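Long-range contacts in group 1 truncated hemoglobin GlbN (Synechocystis sp., PDB 1S69), which binds one heme per subunit and forms a very stable complex with oxygen, which it releases slowly: residues 2-10 / 51-59; 66-74 / 116-124. All blocks are in the same frame, centred on the assembly; numbering follows the deposited sequence.

Contact 1: residues 2-10 / 51-59; sequences STLYEKLGG and LTYAFGGTD
The ring of Tyr5 lies over the methyl of Thr52, in a CH-pi contact with Thr52 CG2 4.0 Å from the ring centroid and displaced toward the rim; Gly10 CA covers the centre of the opposite face. This packing joins the short N-terminal helix 4-8 of the truncated, 2-on-2 globin fold to the end of helix 40-54, where Gly56, with positive phi, is the C-prime residue of a Schellman motif. The backbone supplies the direct polar link: Tyr5 N donates to Phe55 O at 2.9 Å, with an N-H...O angle of 160°. That carbonyl has just left the helix and receives a second donor, a water that also accepts from Leu4 N, so the start of one helix is tied to the end of the other. With CG anti to the backbone N (chi1 -177°), the Tyr5 side chain runs past Gly57, whose CA is 3.6 Å from Tyr5 CD2. On the side facing helix 102-113, Phe55 packs its ring against two leucines of helix 4-8, Leu4 CD2 coming to 3.7 Å from Phe55 CD1 and Leu8 CD1 to 3.5 Å from Phe55 CD2, with Leu8 crossing Phe55 at about a right angle. Val108 of that helix also packs on Phe55. At the start of helix 4-8, Thr3 is the N-cap and forms a capping box with Glu6, Glu6 N donating to Thr3 OG1 and Thr3 N to Glu6 OE1, while Thr3 CG2 rests on Gly56 O. The phenol hydroxyl is hydrogen-bonded to Thr11 OG1, and Thr52 OG1 to Lys48 O one turn back in its helix; one water joins them, 2.8 Å from Tyr5 OH and donating to Thr52 OG1 at 2.6 Å.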
loop_
_atom_site.group_PDB
_atom_site.type_symbol
_atom_site.label_atom_id
_atom_site.label_comp_id
_atom_site.label_asym_id
_atom_site.label_seq_id
_atom_site.Cartn_x
_atom_site.Cartn_y
_atom_site.Cartn_z
ATOM N N SER A 2 -21.419 -5.759 -2.172
ATOM C CA SER A 2 -20.102 -6.445 -2.330
ATOM C C SER A 2 -19.034 -5.470 -1.850
ATOM O O SER A 2 -19.185 -4.239 -1.990
ATOM C CB SER A 2 -19.873 -6.922 -3.782
ATOM O OG SER A 2 -19.952 -5.865 -4.709
ATOM N N THR A 3 -18.023 -5.984 -1.175
ATOM C CA THR A 3 -16.887 -5.108 -0.766
ATOM C C THR A 3 -15.944 -4.804 -1.937
ATOM O O THR A 3 -15.937 -5.504 -2.948
ATOM C CB THR A 3 -16.066 -5.737 0.358
ATOM O OG1 THR A 3 -15.555 -6.972 -0.117
ATOM C CG2 THR A 3 -16.935 -6.085 1.555
ATOM N N LEU A 4 -15.109 -3.767 -1.770
ATOM C CA LEU A 4 -14.018 -3.505 -2.708
ATOM C C LEU A 4 -13.135 -4.740 -2.872
ATOM O O LEU A 4 -12.778 -5.109 -3.976
ATOM C CB LEU A 4 -13.191 -2.300 -2.216
ATOM C CG LEU A 4 -12.024 -1.799 -3.078
ATOM C CD1 LEU A 4 -12.467 -1.541 -4.492
ATOM C CD2 LEU A 4 -11.486 -0.509 -2.427
ATOM N N TYR A 5 -12.764 -5.353 -1.752
ATOM C CA TYR A 5 -12.029 -6.599 -1.778
ATOM C C TYR A 5 -12.657 -7.601 -2.734
ATOM O O TYR A 5 -12.000 -8.081 -3.642
ATOM C CB TYR A 5 -11.987 -7.155 -0.364
ATOM C CG TYR A 5 -11.191 -8.434 -0.182
ATOM C CD1 TYR A 5 -9.804 -8.457 -0.377
ATOM C CD2 TYR A 5 -11.838 -9.617 0.205
ATOM C CE1 TYR A 5 -9.088 -9.600 -0.202
ATOM C CE2 TYR A 5 -11.128 -10.772 0.420
ATOM C CZ TYR A 5 -9.747 -10.757 0.233
ATOM O OH TYR A 5 -9.017 -11.902 0.440
ATOM N N GLU A 6 -13.944 -7.891 -2.546
ATOM C CA GLU A 6 -14.653 -8.794 -3.453
ATOM C C GLU A 6 -14.650 -8.309 -4.943
ATOM O O GLU A 6 -14.372 -9.076 -5.856
ATOM C CB GLU A 6 -16.087 -8.992 -2.949
ATOM C CG GLU A 6 -16.107 -10.016 -1.854
ATOM C CD GLU A 6 -17.305 -9.937 -0.946
ATOM O OE1 GLU A 6 -18.133 -8.941 -0.942
ATOM O OE2 GLU A 6 -17.401 -10.935 -0.180
ATOM N N LYS A 7 -14.919 -7.035 -5.163
ATOM C CA LYS A 7 -15.011 -6.532 -6.525
ATOM C C LYS A 7 -13.716 -6.648 -7.316
ATOM O O LYS A 7 -13.721 -6.830 -8.536
ATOM C CB LYS A 7 -15.475 -5.077 -6.494
ATOM C CG LYS A 7 -16.914 -4.927 -6.042
ATOM C CD LYS A 7 -17.209 -3.469 -6.004
ATOM C CE LYS A 7 -18.580 -3.199 -5.491
ATOM N NZ LYS A 7 -18.607 -1.766 -5.190
ATOM N N LEU A 8 -12.606 -6.495 -6.572
ATOM C CA LEU A 8 -11.260 -6.571 -7.126
ATOM C C LEU A 8 -10.916 -7.993 -7.476
ATOM O O LEU A 8 -10.099 -8.208 -8.332
ATOM C CB LEU A 8 -10.285 -6.070 -6.059
ATOM C CG LEU A 8 -10.220 -4.540 -5.934
ATOM C CD1 LEU A 8 -9.398 -4.111 -4.677
ATOM C CD2 LEU A 8 -9.619 -3.943 -7.258
ATOM N N GLY A 9 -11.509 -8.965 -6.781
ATOM C CA GLY A 9 -11.216 -10.349 -7.067
ATOM C C GLY A 9 -10.695 -11.084 -5.860
ATOM O O GLY A 9 -10.161 -12.185 -5.985
ATOM N N GLY A 10 -10.846 -10.505 -4.683
ATOM C CA GLY A 10 -10.579 -11.250 -3.455
ATOM C C GLY A 10 -9.091 -11.558 -3.225
ATOM O O GLY A 10 -8.230 -10.837 -3.785
ATOM N N LEU A 51 -4.234 -4.625 3.141
ATOM C CA LEU A 51 -5.143 -4.197 2.082
ATOM C C LEU A 51 -6.420 -5.024 2.094
ATOM O O LEU A 51 -7.456 -4.526 1.769
ATOM C CB LEU A 51 -4.458 -4.271 0.728
ATOM C CG LEU A 51 -3.312 -3.238 0.553
ATOM C CD1 LEU A 51 -2.688 -3.402 -0.808
ATOM C CD2 LEU A 51 -3.771 -1.763 0.760
ATOM N N THR A 52 -6.314 -6.301 2.501
ATOM C CA THR A 52 -7.511 -7.109 2.671
ATOM C C THR A 52 -8.472 -6.419 3.655
ATOM O O THR A 52 -9.641 -6.274 3.350
ATOM C CB THR A 52 -7.141 -8.518 3.116
ATOM O OG1 THR A 52 -6.477 -9.160 2.016
ATOM C CG2 THR A 52 -8.404 -9.374 3.399
ATOM N N TYR A 53 -7.952 -6.015 4.803
ATOM C CA TYR A 53 -8.650 -5.191 5.794
ATOM C C TYR A 53 -9.123 -3.816 5.212
ATOM O O TYR A 53 -10.306 -3.441 5.303
ATOM C CB TYR A 53 -7.739 -5.017 7.041
ATOM C CG TYR A 53 -7.975 -3.752 7.761
ATOM C CD1 TYR A 53 -9.083 -3.627 8.632
ATOM C CD2 TYR A 53 -7.152 -2.623 7.499
ATOM C CE1 TYR A 53 -9.354 -2.417 9.260
ATOM C CE2 TYR A 53 -7.407 -1.408 8.093
ATOM C CZ TYR A 53 -8.499 -1.300 8.971
ATOM O OH TYR A 53 -8.693 -0.079 9.566
ATOM N N ALA A 54 -8.219 -3.087 4.601
ATOM C CA ALA A 54 -8.530 -1.760 4.091
ATOM C C ALA A 54 -9.609 -1.788 3.009
ATOM O O ALA A 54 -10.324 -0.807 2.846
ATOM C CB ALA A 54 -7.261 -1.051 3.591
ATOM N N PHE A 55 -9.723 -2.913 2.288
ATOM C CA PHE A 55 -10.673 -3.019 1.162
ATOM C C PHE A 55 -11.975 -3.741 1.653
ATOM O O PHE A 55 -12.799 -4.121 0.841
ATOM C CB PHE A 55 -10.022 -3.797 -0.004
ATOM C CG PHE A 55 -8.828 -3.078 -0.670
ATOM C CD1 PHE A 55 -8.571 -1.698 -0.477
ATOM C CD2 PHE A 55 -7.980 -3.805 -1.531
ATOM C CE1 PHE A 55 -7.460 -1.086 -1.093
ATOM C CE2 PHE A 55 -6.899 -3.190 -2.157
ATOM C CZ PHE A 55 -6.647 -1.856 -1.935
ATOM N N GLY A 56 -12.089 -3.941 2.978
ATOM C CA GLY A 56 -13.283 -4.448 3.643
ATOM C C GLY A 56 -13.398 -5.961 3.706
ATOM O O GLY A 56 -14.442 -6.507 4.025
ATOM N N GLY A 57 -12.298 -6.644 3.408
ATOM C CA GLY A 57 -12.246 -8.085 3.448
ATOM C C GLY A 57 -12.069 -8.671 4.834
ATOM O O GLY A 57 -12.218 -9.874 4.979
ATOM N N THR A 58 -11.693 -7.870 5.829
ATOM C CA THR A 58 -11.676 -8.355 7.222
ATOM C C THR A 58 -11.969 -7.128 8.046
ATOM O O THR A 58 -11.705 -5.994 7.601
ATOM C CB THR A 58 -10.316 -9.001 7.726
ATOM O OG1 THR A 58 -9.249 -8.107 7.461
ATOM C CG2 THR A 58 -9.895 -10.181 6.916
ATOM N N ASP A 59 -12.448 -7.391 9.266
ATOM C CA ASP A 59 -12.792 -6.377 10.265
ATOM C C ASP A 59 -11.552 -5.620 10.677
ATOM O O ASP A 59 -11.595 -4.401 10.831
ATOM C CB ASP A 59 -13.342 -7.047 11.530
ATOM C CG ASP A 59 -14.715 -7.684 11.323
ATOM O OD1 ASP A 59 -15.482 -7.186 10.446
ATOM O OD2 ASP A 59 -15.123 -8.674 12.012
HETATM O O HOH W 1 -15.112 -8.883 1.718
HETATM O O HOH W 2 -15.445 -2.243 0.782
HETATM O O HOH W 3 -6.391 -11.669 1.250
#

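Contact 2: residues 66-74 / 116-124; sequences MREAHKELV and AHKRDVLNQ. With HEM (protoporphyrin IX containing Fe), chain D; FLC (citrate anion), chain B.
Arg67 NH2 meets the C-terminal carboxylate head on, 2.7 Å from Gln124 OXT with an N-H...O angle of 172° and the oxygen in the guanidinium plane. The neighbouring NE donates to Asp120 OD1 at 3.0 Å, again in that plane and on the anti lone pair of the carboxylate, whose own plane stands nearly perpendicular to the guanidinium. Arg67 reaches both carboxylates with a chain extended as far as CD and bent at chi3 (-74°). Two salt bridges, with a water joining Arg67 NH2 weakly to Asp120 OD1, fix the rotation of the guanidinium, and Asn123 CA packs over one face. Asn123, where positive phi ends helix 115-121 in a Schellman motif, donates from ND2 across the interface to Arg67 O at 3.1 Å and, within its own segment, to Val121 O, from well above the plane of that carbonyl. Val74 CG2 lies against the carbonyls of Val121 and Leu122. Closer to the heme, His70 ND1 donates to Met66 O at 2.7 Å along a lone pair in the carbonyl plane, which sets the ring's rotation and would probably increase the imidazolate character of the histidine. Val121 CG1 covers one face of this ring in a CH-pi contact, and His70 NE2 binds the iron at 2.1 Å. Val121 CG2 lies over a face of His117, whose edge faces Met66 SD. His117 NE2 is covalently joined to heme CAB, the bond modelled long at 2.0 Å, and a citrate, probably from the crystallisation liquor, accepts a bond from Met66 N. The two helices, 42° apart in direction, thus form part of the proximal side of a globin heme pocket, with the proximal histidine on one and the heme-linked histidine of this truncated hemoglobin on the other.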
loop_
_atom_site.group_PDB
_atom_site.type_symbol
_atom_site.label_atom_id
_atom_site.label_comp_id
_atom_site.label_asym_id
_atom_site.label_seq_id
_atom_site.Cartn_x
_atom_site.Cartn_y
_atom_site.Cartn_z
ATOM N N MET A 66 -0.305 2.349 11.356
ATOM C CA MET A 66 0.500 3.066 10.326
ATOM C C MET A 66 1.488 4.044 10.881
ATOM O O MET A 66 2.578 4.215 10.325
ATOM C CB MET A 66 -0.417 3.778 9.322
ATOM C CG MET A 66 -1.175 2.741 8.450
ATOM S SD MET A 66 -0.163 1.626 7.462
ATOM C CE MET A 66 -0.136 0.183 8.524
ATOM N N ARG A 67 1.098 4.751 11.949
ATOM C CA ARG A 67 1.988 5.759 12.491
ATOM C C ARG A 67 3.242 5.110 13.093
ATOM O O ARG A 67 4.387 5.526 12.751
ATOM C CB ARG A 67 1.254 6.661 13.497
ATOM C CG ARG A 67 2.131 7.752 14.107
ATOM C CD ARG A 67 1.363 8.687 15.101
ATOM N NE ARG A 67 0.545 9.532 14.308
ATOM C CZ ARG A 67 0.834 10.776 13.947
ATOM N NH1 ARG A 67 1.853 11.414 14.457
ATOM N NH2 ARG A 67 0.005 11.420 13.143
ATOM N N GLU A 68 3.068 4.085 13.944
ATOM C CA GLU A 68 4.237 3.429 14.523
ATOM C C GLU A 68 5.029 2.690 13.419
ATOM O O GLU A 68 6.261 2.629 13.471
ATOM C CB GLU A 68 3.837 2.432 15.662
ATOM C CG GLU A 68 3.011 1.224 15.155
ATOM C CD GLU A 68 2.433 0.374 16.306
ATOM O OE1 GLU A 68 3.062 0.327 17.392
ATOM O OE2 GLU A 68 1.358 -0.206 16.167
ATOM N N ALA A 69 4.320 2.126 12.428
ATOM C CA ALA A 69 4.963 1.370 11.362
ATOM C C ALA A 69 5.984 2.228 10.593
ATOM O O ALA A 69 7.009 1.712 10.155
ATOM C CB ALA A 69 3.933 0.836 10.422
ATOM N N HIS A 70 5.682 3.526 10.420
ATOM C CA HIS A 70 6.467 4.394 9.516
ATOM C C HIS A 70 7.300 5.406 10.258
ATOM O O HIS A 70 8.006 6.137 9.642
ATOM C CB HIS A 70 5.588 5.056 8.464
ATOM C CG HIS A 70 4.886 4.059 7.592
ATOM N ND1 HIS A 70 3.635 3.559 7.889
ATOM C CD2 HIS A 70 5.305 3.388 6.492
ATOM C CE1 HIS A 70 3.264 2.694 6.956
ATOM N NE2 HIS A 70 4.283 2.520 6.145
ATOM N N LYS A 71 7.206 5.394 11.597
ATOM C CA LYS A 71 7.836 6.405 12.452
ATOM C C LYS A 71 9.354 6.573 12.189
ATOM O O LYS A 71 9.836 7.687 12.011
ATOM C CB LYS A 71 7.640 6.017 13.946
ATOM C CG LYS A 71 8.366 6.981 14.896
ATOM C CD LYS A 71 8.233 6.458 16.302
ATOM C CE LYS A 71 8.050 7.625 17.232
ATOM N NZ LYS A 71 9.194 7.712 18.110
ATOM N N GLU A 72 10.075 5.436 12.173
ATOM C CA GLU A 72 11.517 5.454 12.019
ATOM C C GLU A 72 11.917 5.992 10.648
ATOM O O GLU A 72 12.968 6.686 10.514
ATOM C CB GLU A 72 12.069 4.058 12.314
ATOM C CG GLU A 72 13.572 3.968 12.473
ATOM C CD GLU A 72 14.346 3.880 11.153
ATOM O OE1 GLU A 72 13.774 3.500 10.071
ATOM O OE2 GLU A 72 15.565 4.223 11.195
ATOM N N LEU A 73 11.061 5.759 9.647
ATOM C CA LEU A 73 11.297 6.290 8.274
ATOM C C LEU A 73 11.178 7.826 8.252
ATOM O O LEU A 73 11.971 8.510 7.645
ATOM C CB LEU A 73 10.303 5.714 7.285
ATOM C CG LEU A 73 10.098 4.187 7.279
ATOM C CD1 LEU A 73 8.983 3.916 6.205
ATOM C CD2 LEU A 73 11.439 3.469 6.934
ATOM N N VAL A 74 10.142 8.330 8.910
ATOM C CA VAL A 74 9.914 9.811 9.005
ATOM C C VAL A 74 11.064 10.487 9.792
ATOM O O VAL A 74 11.585 11.528 9.406
ATOM C CB VAL A 74 8.536 10.089 9.717
ATOM C CG1 VAL A 74 8.367 11.575 10.058
ATOM C CG2 VAL A 74 7.352 9.584 8.892
ATOM N N ALA A 116 -6.606 10.240 7.076
ATOM C CA ALA A 116 -6.356 9.363 8.237
ATOM C C ALA A 116 -5.227 8.350 7.950
ATOM O O ALA A 116 -4.546 7.888 8.876
ATOM C CB ALA A 116 -7.630 8.624 8.658
ATOM N N HIS A 117 -5.037 8.001 6.673
ATOM C CA HIS A 117 -3.873 7.218 6.293
ATOM C C HIS A 117 -2.573 8.045 6.163
ATOM O O HIS A 117 -1.557 7.751 6.797
ATOM C CB HIS A 117 -4.154 6.473 4.984
ATOM C CG HIS A 117 -3.051 5.537 4.637
ATOM N ND1 HIS A 117 -2.654 4.528 5.488
ATOM C CD2 HIS A 117 -2.220 5.497 3.580
ATOM C CE1 HIS A 117 -1.653 3.873 4.939
ATOM N NE2 HIS A 117 -1.362 4.453 3.787
ATOM N N LYS A 118 -2.628 9.096 5.324
ATOM C CA LYS A 118 -1.478 9.992 5.072
ATOM C C LYS A 118 -0.870 10.609 6.347
ATOM O O LYS A 118 0.353 10.632 6.488
ATOM C CB LYS A 118 -1.879 11.117 4.131
ATOM C CG LYS A 118 -0.667 11.874 3.568
ATOM C CD LYS A 118 -1.050 12.918 2.574
ATOM C CE LYS A 118 0.229 13.639 2.115
ATOM N NZ LYS A 118 -0.132 14.572 0.954
ATOM N N ARG A 119 -1.717 11.175 7.237
ATOM C CA ARG A 119 -1.229 11.856 8.442
ATOM C C ARG A 119 -0.479 10.873 9.339
ATOM O O ARG A 119 0.529 11.193 9.931
ATOM C CB ARG A 119 -2.402 12.443 9.231
ATOM C CG ARG A 119 -2.982 13.686 8.609
ATOM C CD ARG A 119 -2.134 14.813 8.934
ATOM N NE ARG A 119 -2.595 16.009 8.269
ATOM C CZ ARG A 119 -2.544 17.205 8.792
ATOM N NH1 ARG A 119 -2.069 17.382 10.024
ATOM N NH2 ARG A 119 -3.020 18.220 8.083
ATOM N N ASP A 120 -1.008 9.664 9.466
ATOM C CA ASP A 120 -0.357 8.672 10.342
ATOM C C ASP A 120 0.955 8.141 9.750
ATOM O O ASP A 120 1.996 8.181 10.429
ATOM C CB ASP A 120 -1.332 7.551 10.671
ATOM C CG ASP A 120 -2.248 7.906 11.856
ATOM O OD1 ASP A 120 -1.828 8.530 12.845
ATOM O OD2 ASP A 120 -3.427 7.547 11.865
ATOM N N VAL A 121 0.916 7.717 8.494
ATOM C CA VAL A 121 2.099 7.246 7.790
ATOM C C VAL A 121 3.184 8.312 7.903
ATOM O O VAL A 121 4.331 8.033 8.266
ATOM C CB VAL A 121 1.795 6.943 6.260
ATOM C CG1 VAL A 121 3.102 6.754 5.464
ATOM C CG2 VAL A 121 0.906 5.674 6.067
ATOM N N LEU A 122 2.844 9.555 7.568
ATOM C CA LEU A 122 3.876 10.608 7.615
ATOM C C LEU A 122 4.115 11.200 9.022
ATOM O O LEU A 122 4.938 12.099 9.196
ATOM C CB LEU A 122 3.525 11.728 6.581
ATOM C CG LEU A 122 3.455 11.267 5.107
ATOM C CD1 LEU A 122 3.025 12.400 4.212
ATOM C CD2 LEU A 122 4.795 10.624 4.632
ATOM N N ASN A 123 3.366 10.720 10.027
ATOM C CA ASN A 123 3.582 11.118 11.422
ATOM C C ASN A 123 3.367 12.646 11.548
ATOM O O ASN A 123 4.182 13.351 12.165
ATOM C CB ASN A 123 5.011 10.783 11.880
ATOM C CG ASN A 123 5.183 9.295 12.272
ATOM O OD1 ASN A 123 5.772 9.058 13.295
ATOM N ND2 ASN A 123 4.713 8.324 11.458
ATOM N N GLN A 124 2.358 13.135 10.854
ATOM C CA GLN A 124 2.078 14.553 10.815
ATOM C C GLN A 124 0.976 14.933 11.822
ATOM O O GLN A 124 0.732 16.162 11.896
ATOM C CB GLN A 124 1.527 14.910 9.491
ATOM C CG GLN A 124 2.517 15.038 8.416
ATOM C CD GLN A 124 1.840 15.158 7.082
ATOM O OE1 GLN A 124 0.651 14.766 6.904
ATOM N NE2 GLN A 124 2.581 15.624 6.113
ATOM O OXT GLN A 124 0.347 14.050 12.438
HETATM C CHA HEM D . 5.647 -0.983 6.525
HETATM C CHB HEM D . 1.198 -0.082 4.713
HETATM C CHC HEM D . 2.842 4.093 2.872
HETATM C CHD HEM D . 7.353 2.332 3.428
HETATM C C1A HEM D . 4.277 -1.056 6.239
HETATM C C2A HEM D . 3.374 -2.091 6.705
HETATM C C3A HEM D . 2.173 -1.869 6.184
HETATM C C4A HEM D . 2.242 -0.689 5.376
HETATM C CMA HEM D . 0.916 -2.762 6.395
HETATM C CAA HEM D . 3.834 -3.255 7.618
HETATM C CBA HEM D . 3.319 -2.861 9.014
HETATM C CGA HEM D . 3.409 -3.913 10.112
HETATM O O1A HEM D . 4.536 -4.022 10.579
HETATM O O2A HEM D . 2.400 -4.596 10.549
HETATM C C1B HEM D . 1.277 1.154 4.106
HETATM C C2B HEM D . 0.158 1.800 3.512
HETATM C C3B HEM D . 0.587 2.994 3.014
HETATM C C4B HEM D . 2.016 3.064 3.267
HETATM C CMB HEM D . -1.290 1.198 3.516
HETATM C CAB HEM D . -0.154 4.131 2.196
HETATM C CBB HEM D . -1.013 3.927 1.147
HETATM C C1C HEM D . 4.238 3.970 2.862
HETATM C C2C HEM D . 5.137 4.901 2.225
HETATM C C3C HEM D . 6.371 4.366 2.359
HETATM C C4C HEM D . 6.289 3.118 3.072
HETATM C CMC HEM D . 4.638 6.237 1.551
HETATM C CAC HEM D . 7.751 4.856 1.877
HETATM C CBC HEM D . 7.890 5.231 0.614
HETATM C C1D HEM D . 7.316 1.302 4.317
HETATM C C2D HEM D . 8.460 0.632 4.836
HETATM C C3D HEM D . 7.903 -0.357 5.805
HETATM C C4D HEM D . 6.498 -0.206 5.804
HETATM C CMD HEM D . 9.937 0.851 4.502
HETATM C CAD HEM D . 8.660 -1.368 6.642
HETATM C CBD HEM D . 9.068 -0.478 7.819
HETATM C CGD HEM D . 10.219 -1.102 8.543
HETATM O O1D HEM D . 9.974 -1.945 9.392
HETATM O O2D HEM D . 11.381 -0.759 8.292
HETATM N NA HEM D . 3.547 -0.251 5.407
HETATM N NB HEM D . 2.428 1.934 3.929
HETATM N NC HEM D . 4.978 2.918 3.359
HETATM N ND HEM D . 6.164 0.806 4.930
HETATM FE FE HEM D . 4.299 1.340 4.415
HETATM C CAC FLC B . -4.423 3.635 8.099
HETATM C CA FLC B . -5.095 2.562 8.951
HETATM C CB FLC B . -5.347 2.916 10.451
HETATM C CBC FLC B . -4.013 3.151 11.207
HETATM C CG FLC B . -6.119 1.768 11.069
HETATM C CGC FLC B . -6.620 2.085 12.491
HETATM O OA1 FLC B . -3.945 4.664 8.656
HETATM O OA2 FLC B . -4.299 3.415 6.842
HETATM O OB1 FLC B . -3.795 4.217 11.787
HETATM O OB2 FLC B . -3.151 2.256 11.238
HETATM O OG1 FLC B . -6.701 3.231 12.940
HETATM O OG2 FLC B . -6.838 1.144 13.230
HETATM O OHB FLC B . -6.135 4.117 10.552
HETATM O O HOH W 4 -3.055 11.451 13.245
#

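In the fold
The two contacts follow one another along the chain, contact 1 closing before contact 2 opens, and their centres lie about 23 Å apart. They do not touch; about 7 Å separates their nearest atoms. Helix 40-54, whose end enters contact 1, also carries His46, the distal iron-binding residue of the hexacoordinate form; here cyanide is bound. Contact 2 holds the proximal His70 and the heme-linked His117. Contact 1 is a surface contact beyond the pocket: the Phe55 side chain is about 8 Å from the heme and about 12 Å from the cyanide. The chain between helices 40-54 and 66-77 connects the two regions, and Tyr61 and Arg64 within it hydrogen-bond to the heme.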